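Local structure of Exo-beta-1,3-glucanase (Streptomyces sp. SirexAA-E, 4PEY) at residues M192-V197 / P208-L213; Q174-D179 / E214-S219; G320-K325 / S346-E351. The protein hydrolyses laminarin and laminarioligosaccharides as an exo-beta-1,3-glucanase, working from the non-reducing ends and producing glucose and laminaribiose. The protein carries 1 engineered substitution. All coordinates share one frame; numbering follows the deposited sequence.

Interaction 1. Residues M192-V197 / P208-L213; sequences MTFSGV and PPYTTL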
# COMPACT_ATOMS: atom_id res chain seq x y z
N MET A 192 1.34 -9.84 12.97
CA MET A 192 1.08 -10.55 11.74
C MET A 192 -0.40 -10.85 11.58
O MET A 192 -0.98 -11.57 12.36
CB MET A 192 1.90 -11.85 11.67
CG MET A 192 3.37 -11.74 11.30
SD MET A 192 4.37 -10.44 12.11
CE MET A 192 5.91 -10.61 11.21
N THR A 193 -1.01 -10.22 10.59
CA THR A 193 -2.44 -10.32 10.37
C THR A 193 -2.74 -11.06 9.05
O THR A 193 -2.04 -10.88 8.04
CB THR A 193 -3.10 -8.91 10.38
OG1 THR A 193 -2.96 -8.33 11.68
CG2 THR A 193 -4.58 -8.96 10.01
N PHE A 194 -3.78 -11.90 9.09
CA PHE A 194 -4.19 -12.74 7.97
C PHE A 194 -5.70 -12.62 7.78
O PHE A 194 -6.45 -12.71 8.76
CB PHE A 194 -3.85 -14.21 8.24
CG PHE A 194 -2.44 -14.44 8.72
CD1 PHE A 194 -2.12 -14.31 10.07
CD2 PHE A 194 -1.43 -14.79 7.83
CE1 PHE A 194 -0.82 -14.51 10.51
CE2 PHE A 194 -0.13 -15.00 8.27
CZ PHE A 194 0.18 -14.86 9.61
N SER A 195 -6.17 -12.44 6.55
CA SER A 195 -7.59 -12.66 6.28
C SER A 195 -7.74 -13.50 5.01
O SER A 195 -7.14 -13.19 3.99
CB SER A 195 -8.38 -11.33 6.16
OG SER A 195 -7.96 -10.52 5.08
N GLY A 196 -8.51 -14.58 5.09
CA GLY A 196 -8.71 -15.45 3.95
C GLY A 196 -7.46 -16.19 3.50
O GLY A 196 -7.29 -16.48 2.32
N VAL A 197 -6.57 -16.51 4.44
CA VAL A 197 -5.33 -17.18 4.08
C VAL A 197 -5.36 -18.65 4.46
O VAL A 197 -5.37 -19.01 5.64
CB VAL A 197 -4.11 -16.49 4.75
CG1 VAL A 197 -2.81 -17.22 4.39
CG2 VAL A 197 -4.05 -15.02 4.33
N PRO A 208 1.84 -16.29 19.75
CA PRO A 208 2.51 -15.27 18.93
C PRO A 208 1.49 -14.22 18.49
O PRO A 208 0.29 -14.47 18.62
CB PRO A 208 3.05 -16.06 17.72
CG PRO A 208 3.02 -17.49 18.14
CD PRO A 208 1.89 -17.62 19.12
N PRO A 209 1.94 -13.05 18.02
CA PRO A 209 0.98 -11.99 17.70
C PRO A 209 0.29 -12.21 16.35
O PRO A 209 0.47 -11.44 15.40
CB PRO A 209 1.85 -10.73 17.68
CG PRO A 209 3.22 -11.24 17.26
CD PRO A 209 3.34 -12.59 17.92
N TYR A 210 -0.52 -13.27 16.29
CA TYR A 210 -1.26 -13.62 15.09
C TYR A 210 -2.73 -13.22 15.18
O TYR A 210 -3.47 -13.69 16.06
CB TYR A 210 -1.17 -15.13 14.84
CG TYR A 210 0.20 -15.67 14.50
CD1 TYR A 210 1.12 -14.93 13.78
CD2 TYR A 210 0.57 -16.96 14.90
CE1 TYR A 210 2.38 -15.45 13.46
CE2 TYR A 210 1.80 -17.48 14.60
CZ TYR A 210 2.71 -16.72 13.88
OH TYR A 210 3.94 -17.27 13.58
N THR A 211 -3.15 -12.36 14.26
CA THR A 211 -4.54 -11.96 14.11
C THR A 211 -5.06 -12.63 12.86
O THR A 211 -4.60 -12.32 11.77
CB THR A 211 -4.69 -10.43 13.99
OG1 THR A 211 -4.21 -9.81 15.19
CG2 THR A 211 -6.14 -10.02 13.74
N THR A 212 -5.98 -13.57 13.01
CA THR A 212 -6.37 -14.42 11.89
C THR A 212 -7.88 -14.43 11.67
O THR A 212 -8.64 -14.84 12.55
CB THR A 212 -5.89 -15.87 12.11
OG1 THR A 212 -4.47 -15.86 12.32
CG2 THR A 212 -6.24 -16.75 10.92
N LEU A 213 -8.28 -13.97 10.49
CA LEU A 213 -9.68 -13.96 10.07
C LEU A 213 -9.87 -15.01 8.98
O LEU A 213 -9.08 -15.09 8.04
CB LEU A 213 -10.09 -12.58 9.57
CG LEU A 213 -10.17 -11.40 10.55
CD1 LEU A 213 -8.83 -11.03 11.17
CD2 LEU A 213 -10.73 -10.20 9.84
O HOH W 1 -6.63 -16.25 7.31
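Met192-Phe194 and Tyr210-Leu213 run parallel, their strand axes 4.7 Å apart and their N-to-C directions 6° apart, as neighbouring coils of a beta-helix do. Five backbone hydrogen bonds join them, from Met192 N to Pro209 O (3.0 Å) through to Gly196 N on Leu213 O (3.0 Å). This last bond lies at the corner formed by Ser195 and Gly196, past which a water accepts from Val197 N and donates to Leu213 O. Phe194 turns its ring edge toward the face of Tyr210 in an offset edge-to-face pair, planes at 72°, with CE1 3.8 Å from Tyr210 CD1; Trp185 meets both rings. Met192 CB reaches the edge of the Tyr210 ring. Facing the other way, Thr193 and Thr211 lie side by side with matching torsions (chi1 -65° and -63°), which set Thr193 OG1 3.6 Å from Thr211 CB. Their hydroxyls bond outward, Thr193 OG1 to Asn191 and Thr211 OG1 to Asp524. A glycine in place of Thr193 would probably leave Asn191 OD1 without this hydroxyl and open a gap beside Thr211 and Ile453. The two faces thus differ: the Phe194-Tyr210 pair, with Met192 CB, dominates one, while threonine methyls pack on the other, their hydroxyls serving outside partners.

Interaction 2. Residues Q174-D179 / E214-S219; sequences QWYTRD and ETTPVS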
# COMPACT_ATOMS: atom_id res chain seq x y z
N GLN A 174 5.93 -6.53 11.29
CA GLN A 174 4.51 -6.74 11.08
C GLN A 174 4.30 -7.15 9.62
O GLN A 174 5.21 -7.01 8.80
CB GLN A 174 3.71 -5.48 11.44
CG GLN A 174 3.89 -4.27 10.50
CD GLN A 174 5.11 -3.41 10.82
OE1 GLN A 174 5.32 -3.00 11.97
NE2 GLN A 174 5.89 -3.10 9.80
N TRP A 175 3.11 -7.66 9.31
CA TRP A 175 2.82 -8.08 7.95
C TRP A 175 1.33 -8.27 7.78
O TRP A 175 0.65 -8.66 8.73
CB TRP A 175 3.55 -9.38 7.60
CG TRP A 175 3.72 -9.55 6.12
CD1 TRP A 175 2.84 -10.12 5.24
CD2 TRP A 175 4.83 -9.09 5.35
NE1 TRP A 175 3.35 -10.05 3.96
CE2 TRP A 175 4.57 -9.42 4.00
CE3 TRP A 175 6.04 -8.44 5.66
CZ2 TRP A 175 5.46 -9.13 2.96
CZ3 TRP A 175 6.92 -8.15 4.63
CH2 TRP A 175 6.63 -8.49 3.29
N TYR A 176 0.83 -8.01 6.57
CA TYR A 176 -0.55 -8.34 6.19
C TYR A 176 -0.57 -9.27 4.98
O TYR A 176 0.06 -8.99 3.96
CB TYR A 176 -1.38 -7.09 5.89
CG TYR A 176 -2.81 -7.39 5.48
CD1 TYR A 176 -3.63 -8.21 6.27
CD2 TYR A 176 -3.35 -6.87 4.30
CE1 TYR A 176 -4.94 -8.48 5.89
CE2 TYR A 176 -4.66 -7.14 3.92
CZ TYR A 176 -5.45 -7.94 4.72
OH TYR A 176 -6.75 -8.20 4.34
N THR A 177 -1.31 -10.36 5.10
CA THR A 177 -1.50 -11.31 4.01
C THR A 177 -2.99 -11.50 3.82
O THR A 177 -3.70 -11.76 4.80
CB THR A 177 -0.83 -12.68 4.31
OG1 THR A 177 0.53 -12.49 4.70
CG2 THR A 177 -0.90 -13.62 3.09
N ARG A 178 -3.50 -11.38 2.59
CA ARG A 178 -4.90 -11.73 2.37
C ARG A 178 -5.13 -12.62 1.16
O ARG A 178 -4.39 -12.58 0.17
CB ARG A 178 -5.80 -10.49 2.26
CG ARG A 178 -5.69 -9.71 0.99
CD ARG A 178 -6.96 -8.84 0.70
NE ARG A 178 -6.75 -8.15 -0.57
CZ ARG A 178 -6.87 -8.72 -1.77
NH1 ARG A 178 -7.27 -9.99 -1.87
NH2 ARG A 178 -6.60 -8.03 -2.86
N ASP A 179 -6.16 -13.45 1.29
CA ASP A 179 -6.73 -14.21 0.18
C ASP A 179 -5.65 -14.95 -0.59
O ASP A 179 -5.43 -14.74 -1.78
CB ASP A 179 -7.54 -13.27 -0.71
CG ASP A 179 -8.63 -12.56 0.08
OD1 ASP A 179 -9.02 -13.10 1.14
OD2 ASP A 179 -9.09 -11.48 -0.34
N GLU A 214 -10.92 -15.83 9.10
CA GLU A 214 -11.15 -16.91 8.15
C GLU A 214 -11.35 -16.41 6.71
O GLU A 214 -10.87 -17.03 5.75
CB GLU A 214 -12.36 -17.74 8.59
CG GLU A 214 -12.72 -18.90 7.67
CD GLU A 214 -11.83 -20.12 7.88
OE1 GLU A 214 -11.00 -20.11 8.82
OE2 GLU A 214 -11.96 -21.09 7.10
N THR A 215 -12.05 -15.29 6.56
CA THR A 215 -12.29 -14.70 5.25
C THR A 215 -12.06 -13.19 5.25
O THR A 215 -12.05 -12.55 6.31
CB THR A 215 -13.73 -14.96 4.74
OG1 THR A 215 -14.68 -14.34 5.63
CG2 THR A 215 -14.01 -16.46 4.65
N THR A 216 -11.91 -12.63 4.06
CA THR A 216 -11.89 -11.18 3.87
C THR A 216 -13.31 -10.75 3.47
O THR A 216 -13.87 -11.29 2.52
CB THR A 216 -10.88 -10.77 2.79
OG1 THR A 216 -9.61 -11.39 3.05
CG2 THR A 216 -10.72 -9.25 2.75
N PRO A 217 -13.91 -9.79 4.21
CA PRO A 217 -15.33 -9.45 4.00
C PRO A 217 -15.66 -9.18 2.53
O PRO A 217 -16.64 -9.72 1.99
CB PRO A 217 -15.53 -8.20 4.85
CG PRO A 217 -14.51 -8.30 5.92
CD PRO A 217 -13.33 -9.04 5.34
N VAL A 218 -14.86 -8.32 1.92
CA VAL A 218 -14.95 -8.01 0.49
C VAL A 218 -13.54 -7.84 -0.05
O VAL A 218 -12.72 -7.20 0.62
CB VAL A 218 -15.74 -6.69 0.22
CG1 VAL A 218 -16.01 -6.52 -1.27
CG2 VAL A 218 -17.02 -6.61 1.04
N SER A 219 -13.25 -8.38 -1.23
CA SER A 219 -12.00 -8.03 -1.90
C SER A 219 -12.22 -8.09 -3.40
O SER A 219 -13.13 -8.77 -3.89
CB SER A 219 -10.84 -8.94 -1.47
OG SER A 219 -11.08 -10.30 -1.81
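Asp179 receives Thr216 and Ser219 on its two carboxylate oxygens at a corner of the beta-helix, where strand 174-178 gives way to the next face and the chain at Pro217-Val218 turns as well. Thr216 OG1 donates to Asp179 OD1 at 2.6 Å, and Ser219 OG donates to Asp179 OD2 at 2.7 Å. Both hydroxyls come from the syn side of their oxygen, well out of the carboxylate plane, by 32° for Thr216. Asp179 OD2 has a further donor: Arg178 NH1, 2.8 Å away in a salt bridge, arrives from the anti side and from the opposite face of the plane to Ser219 OG. Two side-chain bonds to OD2 and one to OD1 should fix the rotation of the carboxylate, and the arginine probably favours its ionised form.

The second shell holds these donors in place. Arg178 CG sits between the backbone N and the carbonyl carbon (chi1 74°), from where an extended chain carries the guanidinium to Asp179. There NH1 also pairs with Glu221, while NH2 forms a salt bridge with Asp397, a residue of the second set of coils. Thr216 OG1 probably hydrogen-bonds Ser195 OG, which probably also bonds Tyr176 OH, so strand 191-198, lying between the two segments, joins the polar network. Side chains of strand 231-243, among them Ala243, touch Asp179 and Ser219. Over one face of the Arg178 guanidinium, offset toward its rim, lies Ser219 CB, 3.7 Å from NH1.

Interaction 3. Residues G320-K325 / S346-E351; sequences GVTALK and SETLVE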
# COMPACT_ATOMS: atom_id res chain seq x y z
N GLY A 320 -0.99 23.76 -5.55
CA GLY A 320 -1.84 23.43 -4.42
C GLY A 320 -3.12 22.68 -4.78
O GLY A 320 -4.01 22.56 -3.94
N VAL A 321 -3.22 22.17 -6.00
CA VAL A 321 -4.45 21.48 -6.38
C VAL A 321 -4.50 20.07 -5.81
O VAL A 321 -3.50 19.52 -5.34
CB VAL A 321 -4.65 21.42 -7.92
CG1 VAL A 321 -4.59 22.81 -8.53
CG2 VAL A 321 -3.63 20.48 -8.58
N THR A 322 -5.69 19.49 -5.85
CA THR A 322 -5.88 18.09 -5.55
C THR A 322 -5.38 17.27 -6.75
O THR A 322 -5.64 17.64 -7.88
CB THR A 322 -7.38 17.82 -5.25
OG1 THR A 322 -7.79 18.64 -4.15
CG2 THR A 322 -7.65 16.35 -4.94
N ALA A 323 -4.63 16.19 -6.51
CA ALA A 323 -4.07 15.41 -7.62
C ALA A 323 -5.14 14.58 -8.34
O ALA A 323 -5.14 14.48 -9.57
CB ALA A 323 -2.95 14.48 -7.12
N LEU A 324 -6.02 13.96 -7.56
CA LEU A 324 -6.97 13.00 -8.10
C LEU A 324 -8.32 13.13 -7.40
O LEU A 324 -8.39 13.05 -6.17
CB LEU A 324 -6.44 11.57 -7.94
CG LEU A 324 -7.35 10.45 -8.42
CD1 LEU A 324 -7.61 10.57 -9.91
CD2 LEU A 324 -6.73 9.10 -8.08
N LYS A 325 -9.37 13.34 -8.19
CA LYS A 325 -10.73 13.39 -7.67
C LYS A 325 -11.60 12.35 -8.37
O LYS A 325 -11.78 12.42 -9.58
CB LYS A 325 -11.35 14.78 -7.87
CG LYS A 325 -10.75 15.87 -7.03
CD LYS A 325 -11.53 17.17 -7.22
CE LYS A 325 -11.05 18.25 -6.26
NZ LYS A 325 -11.97 19.42 -6.27
N SER A 346 -1.44 21.47 -0.68
CA SER A 346 -2.71 21.02 -1.23
C SER A 346 -3.69 20.75 -0.10
O SER A 346 -3.37 20.02 0.84
CB SER A 346 -2.54 19.76 -2.09
OG SER A 346 -1.77 20.01 -3.24
N GLU A 347 -4.88 21.33 -0.18
CA GLU A 347 -5.90 21.09 0.83
C GLU A 347 -6.19 19.59 0.94
O GLU A 347 -6.33 19.04 2.04
CB GLU A 347 -7.17 21.87 0.49
CG GLU A 347 -8.28 21.72 1.50
CD GLU A 347 -9.43 22.66 1.25
OE1 GLU A 347 -9.33 23.50 0.31
OE2 GLU A 347 -10.43 22.58 1.99
N THR A 348 -6.28 18.93 -0.21
CA THR A 348 -6.38 17.47 -0.27
C THR A 348 -5.52 16.96 -1.42
O THR A 348 -5.32 17.69 -2.39
CB THR A 348 -7.83 16.98 -0.51
OG1 THR A 348 -8.29 17.49 -1.77
CG2 THR A 348 -8.77 17.42 0.60
N LEU A 349 -5.00 15.74 -1.32
CA LEU A 349 -4.25 15.16 -2.44
C LEU A 349 -5.11 14.20 -3.27
O LEU A 349 -5.01 14.19 -4.50
CB LEU A 349 -2.99 14.43 -1.93
CG LEU A 349 -1.90 15.38 -1.41
CD1 LEU A 349 -0.79 14.63 -0.71
CD2 LEU A 349 -1.31 16.26 -2.53
N VAL A 350 -5.94 13.41 -2.60
CA VAL A 350 -6.85 12.46 -3.26
C VAL A 350 -8.22 12.55 -2.61
O VAL A 350 -8.33 12.48 -1.38
CB VAL A 350 -6.33 11.00 -3.15
CG1 VAL A 350 -7.31 10.02 -3.80
CG2 VAL A 350 -4.92 10.88 -3.76
N GLU A 351 -9.26 12.72 -3.43
CA GLU A 351 -10.64 12.70 -2.95
C GLU A 351 -11.43 11.61 -3.66
O GLU A 351 -11.46 11.57 -4.88
CB GLU A 351 -11.34 14.05 -3.17
CG GLU A 351 -10.75 15.18 -2.35
CD GLU A 351 -11.43 16.52 -2.61
OE1 GLU A 351 -12.53 16.55 -3.20
OE2 GLU A 351 -10.84 17.55 -2.22
O HOH W 2 -6.28 20.91 -2.95
O HOH W 3 -4.82 24.20 -1.54
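The Glu351 carboxylate has Lys325 alongside, with CE above its plane and 3.8 Å from OE1, while Thr348 OG1 donates to OE2 from the anti side at 2.6 Å. These residues lie on adjacent parallel coils of a beta-helix, paired in register as Leu324 with Val350 and Lys325 with Glu351. The two long side chains run the same way, and their opposite charges lie near each other but beyond a salt bridge, Lys325 NZ being 4.2 Å from Glu351 OE1.

The peptide carbonyl of Leu349 takes two donors, Leu324 N in its plane and Ala323 N tilted 26° from it. Glu351 N then binds Leu324 O, within the parallel pairing of Leu324-Lys325 with Val350-Glu351. The chain turns corners at Glu347 and Leu349, and here side chains supply part of the bonding. Ser346 OG donates to Val321 O from above the carbonyl plane. Thr322 OG1 and Thr348 OG1 are hydrogen-bonded at 2.7 Å, linking Thr322 through Thr348 to the Glu351 carboxylate. Thr348 OG1 occupies the position between its backbone N and carbonyl carbon (chi1 61°), which lets it meet both partners.

Leu324 and Val350 point to the opposite side of the sheet from Lys325 and Glu351, and Val350 there touches Val339. Strand 298-300 borders the first segment and strand 385-389 the second. At the outer turn two waters take up Gly320 O: each donates to it at 3.0 Å, and one of them accepts from Glu347 N at 3.2 Å.

Interactions 1 and 2 are neighbours, their centres 8 Å apart, and share strand 210-220; strand 191-198 of interaction 1 lies between the segments of interaction 2. They touch at Ser195, and also where Val197 packs on Thr177. Along the chain, interaction 1 falls within the span bounded by interaction 2. Interaction 3 comes later, in the eight-stranded parallel sheet running from 298-300 to 512-513, across the chain's centre with its centre 34 Å from that of interaction 1 and 29 Å from that of interaction 2. The contacts thus sample both halves of the chain, consistent with the tandem beta-helices of glycoside hydrolase family 55, each built by stacking successive coils.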